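Local coordinates for protein cDNA FLJ56608, highly similar to Homo sapiens chloride channel, calcium activated, family member 1 (CLCA1), mRNA (Homo sapiens, PDB 6PYO) that is thought to help mediate calcium-activated chloride conductance and to regulate mucus secretion, represented here by its von Willebrand factor type A domain, at residues G5-C10 with L42-G47; F35-V40 with T72-L77; D105-V110 with S130-H135. All blocks are in the same frame, centred on the assembly; numbering follows the deposited sequence.

The three interactions illustrate how a von Willebrand factor type A domain pairs parallel strands in its central sheet and packs helices over it. Interactions 1 and 3 each pair parallel strands near their starts, and strands 8-14 and 108-113 are neighbours in the sheet; the two interaction centres lie about 11 Å apart, bridged by the Arg-7 to Glu-108 salt bridge. Interaction 2, centred about 12 Å from interaction 1 and about 18 Å from interaction 3, packs helix 24-39 against helix 67-74. Along the chain interactions 1 and 2 interlace; interaction 3 follows. Ser-16 and Ser-18, after strand 8-14, and Thr-85, before helix 87-99, bind calcium at the sheet's other end, this family's metal-ion-dependent adhesion site.

Interaction 1 (G5-C10 with L42-G47); sequences GQRIVC and LGSWVG
Trp-45 and Gln-6 lie side by side, and the indole NE1 donates to Gln-6 OE1 at 3.2 Å. The oxygen sits at the ring edge, in the indole plane, but the donor approaches from above the amide plane, the two planes being 71° apart. Thr-2 OG1 is the second partner of OE1. A leucine in place of Gln-6 would probably leave the indole NE1 without this acceptor and Thr-2 OG1 without its partner. The backbones form a parallel ladder: Trp-45 N donates to Arg-7 O (2.8 Å), Trp-45 O accepts from Val-9 N (2.9 Å), and Gly-47 N reaches Val-9 O (2.9 Å). Just before the strands begin, a water takes over the linking role, accepting from Arg-7 N at 3.0 Å and donating to Ser-44 OG at 2.9 Å. That hydroxyl is also bonded to Glu-41 O. The extended Arg-7 chain, with CG anti to the backbone N (chi1 -178°), carries its guanidinium off to salt bridges with Glu-108 and Glu-41. This pairing closes the beta-alpha-beta unit of strand 8-14, helix 24-39 and strand 45-51: Val-9 packs on Phe-35 of that helix, while Ile-8 and Cys-10 meet helix 87-99 across the sheet.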
loop_
_atom_site.group_PDB
_atom_site.type_symbol
_atom_site.label_atom_id
_atom_site.label_comp_id
_atom_site.label_asym_id
_atom_site.label_seq_id
_atom_site.Cartn_x
_atom_site.Cartn_y
_atom_site.Cartn_z
ATOM N N GLY A 5 -15.907 13.570 -2.279
ATOM C CA GLY A 5 -15.278 13.249 -3.535
ATOM C C GLY A 5 -13.777 13.367 -3.589
ATOM O O GLY A 5 -13.216 13.527 -4.695
ATOM N N GLN A 6 -13.111 13.296 -2.436
ATOM C CA GLN A 6 -11.658 13.233 -2.338
ATOM C C GLN A 6 -11.196 11.789 -2.219
ATOM O O GLN A 6 -11.768 10.985 -1.469
ATOM C CB GLN A 6 -11.145 14.045 -1.145
ATOM C CG GLN A 6 -11.644 15.489 -1.188
ATOM C CD GLN A 6 -11.723 16.113 0.205
ATOM O OE1 GLN A 6 -12.105 15.440 1.176
ATOM N NE2 GLN A 6 -11.400 17.398 0.300
ATOM N N ARG A 7 -10.213 11.464 -3.037
ATOM C CA ARG A 7 -9.607 10.151 -3.032
ATOM C C ARG A 7 -8.988 9.872 -1.675
ATOM O O ARG A 7 -8.386 10.749 -1.079
ATOM C CB ARG A 7 -8.515 10.105 -4.108
ATOM C CG ARG A 7 -7.811 8.747 -4.251
ATOM C CD ARG A 7 -6.784 8.825 -5.370
ATOM N NE ARG A 7 -6.567 7.545 -6.011
ATOM C CZ ARG A 7 -5.685 7.355 -6.975
ATOM N NH1 ARG A 7 -4.923 8.364 -7.362
ATOM N NH2 ARG A 7 -5.528 6.173 -7.524
ATOM N N ILE A 8 -9.108 8.632 -1.215
ATOM C CA ILE A 8 -8.420 8.133 -0.037
ATOM C C ILE A 8 -7.495 7.020 -0.493
ATOM O O ILE A 8 -7.952 6.065 -1.108
ATOM C CB ILE A 8 -9.391 7.584 1.032
ATOM C CG1 ILE A 8 -10.342 8.683 1.502
ATOM C CG2 ILE A 8 -8.535 6.924 2.139
ATOM C CD1 ILE A 8 -11.547 8.132 2.223
ATOM N N VAL A 9 -6.217 7.113 -0.166
ATOM C CA VAL A 9 -5.228 6.156 -0.639
ATOM C C VAL A 9 -4.265 5.890 0.490
ATOM O O VAL A 9 -3.836 6.823 1.164
ATOM C CB VAL A 9 -4.439 6.673 -1.873
ATOM C CG1 VAL A 9 -3.654 5.535 -2.534
ATOM C CG2 VAL A 9 -5.340 7.256 -2.872
ATOM N N CYS A 10 -3.940 4.622 0.701
ATOM C CA CYS A 10 -2.918 4.223 1.642
ATOM C C CYS A 10 -1.884 3.409 0.889
ATOM O O CYS A 10 -2.216 2.385 0.294
ATOM C CB CYS A 10 -3.489 3.420 2.821
ATOM S SG CYS A 10 -2.264 3.443 4.190
ATOM N N LEU A 42 -4.108 16.613 -6.345
ATOM C CA LEU A 42 -4.432 17.624 -5.352
ATOM C C LEU A 42 -5.704 17.257 -4.602
ATOM O O LEU A 42 -6.716 16.896 -5.209
ATOM C CB LEU A 42 -4.613 18.966 -6.081
ATOM C CG LEU A 42 -4.998 20.261 -5.379
ATOM C CD1 LEU A 42 -3.759 20.729 -4.586
ATOM C CD2 LEU A 42 -5.433 21.320 -6.379
ATOM N N GLY A 43 -5.662 17.368 -3.288
ATOM C CA GLY A 43 -6.851 17.186 -2.494
ATOM C C GLY A 43 -7.091 15.780 -2.021
ATOM O O GLY A 43 -7.965 15.564 -1.171
ATOM N N SER A 44 -6.314 14.828 -2.505
ATOM C CA SER A 44 -6.383 13.465 -2.010
ATOM C C SER A 44 -5.851 13.348 -0.582
ATOM O O SER A 44 -4.879 14.017 -0.204
ATOM C CB SER A 44 -5.548 12.562 -2.887
ATOM O OG SER A 44 -6.025 12.604 -4.198
ATOM N N TRP A 45 -6.479 12.434 0.196
ATOM C CA TRP A 45 -5.992 11.998 1.482
ATOM C C TRP A 45 -5.104 10.786 1.265
ATOM O O TRP A 45 -5.495 9.844 0.573
ATOM C CB TRP A 45 -7.179 11.667 2.414
ATOM C CG TRP A 45 -7.945 12.910 2.755
ATOM C CD1 TRP A 45 -9.033 13.435 2.092
ATOM C CD2 TRP A 45 -7.651 13.812 3.824
ATOM N NE1 TRP A 45 -9.441 14.599 2.718
ATOM C CE2 TRP A 45 -8.599 14.856 3.774
ATOM C CE3 TRP A 45 -6.681 13.827 4.829
ATOM C CZ2 TRP A 45 -8.595 15.904 4.700
ATOM C CZ3 TRP A 45 -6.678 14.864 5.731
ATOM C CH2 TRP A 45 -7.623 15.890 5.655
ATOM N N VAL A 46 -3.937 10.778 1.900
ATOM C CA VAL A 46 -2.911 9.796 1.580
ATOM C C VAL A 46 -2.209 9.402 2.858
ATOM O O VAL A 46 -1.706 10.268 3.589
ATOM C CB VAL A 46 -1.883 10.329 0.549
ATOM C CG1 VAL A 46 -0.756 9.292 0.390
ATOM C CG2 VAL A 46 -2.568 10.598 -0.765
ATOM N N GLY A 47 -2.140 8.093 3.110
ATOM C CA GLY A 47 -1.423 7.562 4.245
ATOM C C GLY A 47 -0.368 6.585 3.767
ATOM O O GLY A 47 -0.301 6.241 2.588
HETATM O O HOH W 1 -8.693 13.508 -4.631
#

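Interaction 2 (F35-V40 with T72-L77); sequences FLLQTV and TLAKRL
Leu-36 and Ala-74 bring the backbones of helix 24-39 and helix 67-74 together, their CA atoms 6.3 Å apart. The two helices share one side of the central sheet of this von Willebrand factor type A fold. Helix 24-39 finishes in a wider pi-type turn, in which Val-40 N donates to Phe-35 O at 2.9 Å. From Ala-74 to Leu-77 the chain makes a type I beta turn, which brings Leu-77 toward the first helix. No hydrogen bond joins the two segments; polar linkage comes from Arg-70, whose guanidinium bonds to the carbonyl oxygens of Leu-36 and Val-40. Leu-36 does most of the packing. With CG anti to the carbonyl carbon (chi1 -68°) and CD1 extended beyond it (chi2 175°), CD1 comes to lie over the backbone between Leu-73 and Ala-74, 3.7 Å from Ala-74 CA. The Leu-36 and Leu-73 side chains cross at about a right angle, with Leu-36 CD1 3.8 Å from Leu-73 CB. Both leucines also pack on Met-48 of the sheet, and Leu-73 on Val-46. The small Ala-74 probably allows the close approach, its CB meeting Leu-37 CD2 at 3.9 Å while Leu-77 CD2 lies 4.1 Å from Leu-36 CD1.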
loop_
_atom_site.group_PDB
_atom_site.type_symbol
_atom_site.label_atom_id
_atom_site.label_comp_id
_atom_site.label_asym_id
_atom_site.label_seq_id
_atom_site.Cartn_x
_atom_site.Cartn_y
_atom_site.Cartn_z
ATOM N N PHE A 35 4.385 7.810 -7.691
ATOM C CA PHE A 35 3.027 8.011 -7.217
ATOM C C PHE A 35 2.906 9.274 -6.384
ATOM O O PHE A 35 1.983 10.074 -6.587
ATOM C CB PHE A 35 2.559 6.829 -6.411
ATOM C CG PHE A 35 1.138 6.915 -6.022
ATOM C CD1 PHE A 35 0.122 6.741 -6.971
ATOM C CD2 PHE A 35 0.795 7.142 -4.713
ATOM C CE1 PHE A 35 -1.197 6.806 -6.609
ATOM C CE2 PHE A 35 -0.530 7.203 -4.343
ATOM C CZ PHE A 35 -1.523 7.047 -5.285
ATOM N N LEU A 36 3.814 9.450 -5.421
ATOM C CA LEU A 36 3.688 10.541 -4.450
ATOM C C LEU A 36 4.006 11.899 -5.063
ATOM O O LEU A 36 3.326 12.887 -4.779
ATOM C CB LEU A 36 4.604 10.282 -3.246
ATOM C CG LEU A 36 4.207 9.108 -2.359
ATOM C CD1 LEU A 36 5.231 8.843 -1.267
ATOM C CD2 LEU A 36 2.837 9.417 -1.747
ATOM N N LEU A 37 5.034 11.981 -5.887
ATOM C CA LEU A 37 5.485 13.256 -6.412
ATOM C C LEU A 37 4.768 13.673 -7.690
ATOM O O LEU A 37 4.710 14.871 -7.971
ATOM C CB LEU A 37 6.984 13.208 -6.676
ATOM C CG LEU A 37 7.869 12.840 -5.479
ATOM C CD1 LEU A 37 9.360 12.961 -5.815
ATOM C CD2 LEU A 37 7.594 13.670 -4.237
ATOM N N GLN A 38 4.175 12.741 -8.443
ATOM C CA GLN A 38 3.589 13.114 -9.721
ATOM C C GLN A 38 2.155 12.645 -9.901
ATOM O O GLN A 38 1.340 13.382 -10.455
ATOM C CB GLN A 38 4.467 12.580 -10.873
ATOM C CG GLN A 38 5.488 13.595 -11.374
ATOM C CD GLN A 38 6.755 12.957 -11.900
ATOM O OE1 GLN A 38 7.645 12.600 -11.128
ATOM N NE2 GLN A 38 6.853 12.820 -13.218
ATOM N N THR A 39 1.813 11.461 -9.427
ATOM C CA THR A 39 0.546 10.866 -9.818
ATOM C C THR A 39 -0.619 11.297 -8.931
ATOM O O THR A 39 -1.649 11.734 -9.460
ATOM C CB THR A 39 0.701 9.340 -9.851
ATOM O OG1 THR A 39 1.873 9.057 -10.617
ATOM C CG2 THR A 39 -0.542 8.637 -10.499
ATOM N N VAL A 40 -0.489 11.203 -7.602
ATOM C CA VAL A 40 -1.659 11.419 -6.757
ATOM C C VAL A 40 -2.073 12.881 -6.912
ATOM O O VAL A 40 -1.220 13.768 -7.050
ATOM C CB VAL A 40 -1.379 10.984 -5.308
ATOM C CG1 VAL A 40 -0.466 11.939 -4.593
ATOM C CG2 VAL A 40 -2.696 10.802 -4.534
ATOM N N THR A 72 7.153 15.281 2.033
ATOM C CA THR A 72 7.187 14.695 3.363
ATOM C C THR A 72 6.757 13.230 3.335
ATOM O O THR A 72 7.285 12.411 4.102
ATOM C CB THR A 72 6.307 15.495 4.330
ATOM O OG1 THR A 72 6.317 14.846 5.603
ATOM C CG2 THR A 72 4.879 15.540 3.842
ATOM N N LEU A 73 5.825 12.866 2.452
ATOM C CA LEU A 73 5.488 11.447 2.328
ATOM C C LEU A 73 6.612 10.677 1.660
ATOM O O LEU A 73 6.943 9.559 2.076
ATOM C CB LEU A 73 4.194 11.264 1.534
ATOM C CG LEU A 73 2.942 11.612 2.323
ATOM C CD1 LEU A 73 1.745 11.917 1.478
ATOM C CD2 LEU A 73 2.643 10.461 3.256
ATOM N N ALA A 74 7.225 11.267 0.618
ATOM C CA ALA A 74 8.257 10.545 -0.115
ATOM C C ALA A 74 9.484 10.280 0.752
ATOM O O ALA A 74 10.138 9.241 0.600
ATOM C CB ALA A 74 8.644 11.301 -1.382
ATOM N N LYS A 75 9.825 11.202 1.651
ATOM C CA LYS A 75 10.970 10.995 2.539
ATOM C C LYS A 75 10.773 9.814 3.482
ATOM O O LYS A 75 11.753 9.350 4.070
ATOM C CB LYS A 75 11.254 12.296 3.317
ATOM C CG LYS A 75 11.958 13.363 2.446
ATOM C CD LYS A 75 11.974 14.760 3.072
ATOM C CE LYS A 75 12.747 15.753 2.190
ATOM N NZ LYS A 75 12.482 17.192 2.524
ATOM N N ARG A 76 9.555 9.287 3.611
ATOM C CA ARG A 76 9.299 8.163 4.498
ATOM C C ARG A 76 9.255 6.824 3.781
ATOM O O ARG A 76 8.861 5.826 4.397
ATOM C CB ARG A 76 7.995 8.368 5.268
ATOM C CG ARG A 76 7.988 9.682 5.956
ATOM C CD ARG A 76 6.815 9.917 6.881
ATOM N NE ARG A 76 6.981 11.252 7.462
ATOM C CZ ARG A 76 6.090 11.888 8.213
ATOM N NH1 ARG A 76 4.937 11.321 8.509
ATOM N NH2 ARG A 76 6.360 13.101 8.664
ATOM N N LEU A 77 9.603 6.782 2.501
ATOM C CA LEU A 77 9.685 5.515 1.816
ATOM C C LEU A 77 10.806 4.683 2.441
ATOM O O LEU A 77 11.806 5.247 2.883
ATOM C CB LEU A 77 9.930 5.743 0.315
ATOM C CG LEU A 77 8.795 6.447 -0.459
ATOM C CD1 LEU A 77 9.262 6.869 -1.858
ATOM C CD2 LEU A 77 7.566 5.552 -0.567
#

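Interaction 3 (D105-V110 with S130-H135); sequences DGSEIV and SGAIIH
His-135 NE2 donates to Glu-108 OE1 at 2.7 Å, a histidine-carboxylate hydrogen bond laid across two parallel strands of the beta-alpha-beta unit formed by strand 108-113, helix 124-130 and strand 133-138. With CG anti to the carbonyl carbon (chi1 -64°) and the chain extended beyond it, Glu-108 brings its carboxylate to the ring edge, near the imidazole plane, its own plane turned 76° away, and OE1 offers its anti lone pair. OE2 is held by Arg-7, just ahead of the neighbouring strand 8-14. His-135 ND1 is bonded to Leu-157 N, consistent with a neutral ring protonated on NE2; the two bonds fix how the imidazole is turned. Alongside this polar pair the backbone ladder runs from Ile-133 N to Ser-107 O, Ile-133 O to Ile-109 N and Ile-109 O to His-135 N, each 2.8 Å. Ile-133 lies alongside Glu-108 on the same face, its CD1 3.9 Å from Glu-108 CG. The opposite face carries Ile-109 and Ile-134, which pack side by side through their CG2 atoms, and Ile-109 also meets helix 87-99. Helix 124-130 ends in an ST turn in which Ser-130 OG accepts from Ala-132 N. Gly-131 has positive phi, and a CB there would collide with Asp-105 CG; its carbonyl O accepts from Gly-106 N at 3.0 Å, the donor well above the carbonyl plane, in a nearly straight bond of 172°.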
loop_
_atom_site.group_PDB
_atom_site.type_symbol
_atom_site.label_atom_id
_atom_site.label_comp_id
_atom_site.label_asym_id
_atom_site.label_seq_id
_atom_site.Cartn_x
_atom_site.Cartn_y
_atom_site.Cartn_z
ATOM N N ASP A 105 -14.789 1.750 2.346
ATOM C CA ASP A 105 -15.506 1.468 1.090
ATOM C C ASP A 105 -15.233 2.559 0.051
ATOM O O ASP A 105 -15.582 3.725 0.246
ATOM C CB ASP A 105 -17.011 1.345 1.353
ATOM C CG ASP A 105 -17.746 0.443 0.317
ATOM O OD1 ASP A 105 -17.327 0.353 -0.874
ATOM O OD2 ASP A 105 -18.769 -0.175 0.707
ATOM N N GLY A 106 -14.628 2.176 -1.061
ATOM C CA GLY A 106 -14.194 3.118 -2.065
ATOM C C GLY A 106 -12.860 3.786 -1.812
ATOM O O GLY A 106 -12.423 4.576 -2.653
ATOM N N SER A 107 -12.201 3.512 -0.686
ATOM C CA SER A 107 -10.807 3.886 -0.505
ATOM C C SER A 107 -9.901 2.928 -1.278
ATOM O O SER A 107 -10.306 1.840 -1.683
ATOM C CB SER A 107 -10.441 3.906 0.985
ATOM O OG SER A 107 -10.323 2.594 1.502
ATOM N N GLU A 108 -8.677 3.375 -1.529
ATOM C CA GLU A 108 -7.691 2.618 -2.270
ATOM C C GLU A 108 -6.462 2.276 -1.414
ATOM O O GLU A 108 -5.998 3.093 -0.609
ATOM C CB GLU A 108 -7.265 3.404 -3.486
ATOM C CG GLU A 108 -8.420 3.658 -4.521
ATOM C CD GLU A 108 -8.025 4.656 -5.580
ATOM O OE1 GLU A 108 -7.305 4.268 -6.533
ATOM O OE2 GLU A 108 -8.386 5.860 -5.440
ATOM N N ILE A 109 -5.947 1.061 -1.603
ATOM C CA ILE A 109 -4.631 0.630 -1.126
ATOM C C ILE A 109 -3.731 0.436 -2.351
ATOM O O ILE A 109 -4.155 -0.135 -3.364
ATOM C CB ILE A 109 -4.744 -0.659 -0.305
ATOM C CG1 ILE A 109 -5.173 -0.365 1.137
ATOM C CG2 ILE A 109 -3.422 -1.383 -0.331
ATOM C CD1 ILE A 109 -6.455 0.348 1.266
ATOM N N VAL A 110 -2.529 0.991 -2.303
ATOM C CA VAL A 110 -1.489 0.696 -3.285
ATOM C C VAL A 110 -0.516 -0.242 -2.559
ATOM O O VAL A 110 0.254 0.195 -1.691
ATOM C CB VAL A 110 -0.800 1.959 -3.814
ATOM C CG1 VAL A 110 0.295 1.594 -4.810
ATOM C CG2 VAL A 110 -1.851 2.891 -4.515
ATOM N N SER A 130 -14.101 -4.667 3.719
ATOM C CA SER A 130 -13.678 -3.274 3.805
ATOM C C SER A 130 -14.283 -2.439 2.686
ATOM O O SER A 130 -14.562 -1.257 2.896
ATOM C CB SER A 130 -12.155 -3.172 3.779
ATOM O OG SER A 130 -11.611 -3.370 2.484
ATOM N N GLY A 131 -14.502 -3.040 1.511
ATOM C CA GLY A 131 -14.899 -2.309 0.329
ATOM C C GLY A 131 -13.779 -1.517 -0.298
ATOM O O GLY A 131 -14.027 -0.798 -1.272
ATOM N N ALA A 132 -12.567 -1.603 0.259
ATOM C CA ALA A 132 -11.401 -0.960 -0.312
ATOM C C ALA A 132 -11.072 -1.582 -1.663
ATOM O O ALA A 132 -11.467 -2.702 -1.979
ATOM C CB ALA A 132 -10.195 -1.068 0.631
ATOM N N ILE A 133 -10.360 -0.807 -2.465
ATOM C CA ILE A 133 -9.852 -1.197 -3.778
ATOM C C ILE A 133 -8.374 -1.443 -3.587
ATOM O O ILE A 133 -7.649 -0.513 -3.224
ATOM C CB ILE A 133 -10.065 -0.066 -4.797
ATOM C CG1 ILE A 133 -11.547 0.268 -4.967
ATOM C CG2 ILE A 133 -9.470 -0.352 -6.162
ATOM C CD1 ILE A 133 -11.782 1.803 -5.265
ATOM N N ILE A 134 -7.904 -2.664 -3.809
ATOM C CA ILE A 134 -6.491 -2.965 -3.629
ATOM C C ILE A 134 -5.806 -3.038 -4.997
ATOM O O ILE A 134 -6.045 -3.960 -5.781
ATOM C CB ILE A 134 -6.289 -4.258 -2.831
ATOM C CG1 ILE A 134 -6.971 -4.171 -1.462
ATOM C CG2 ILE A 134 -4.822 -4.482 -2.589
ATOM C CD1 ILE A 134 -7.323 -5.507 -0.866
ATOM N N HIS A 135 -4.953 -2.056 -5.285
ATOM C CA HIS A 135 -4.013 -2.101 -6.398
ATOM C C HIS A 135 -2.757 -2.813 -5.914
ATOM O O HIS A 135 -2.264 -2.530 -4.815
ATOM C CB HIS A 135 -3.660 -0.690 -6.855
ATOM C CG HIS A 135 -4.852 0.190 -7.081
ATOM N ND1 HIS A 135 -5.758 -0.031 -8.100
ATOM C CD2 HIS A 135 -5.256 1.325 -6.461
ATOM C CE1 HIS A 135 -6.685 0.911 -8.076
ATOM N NE2 HIS A 135 -6.430 1.720 -7.061
HETATM O O HOH W 2 -16.239 -0.931 -2.652
#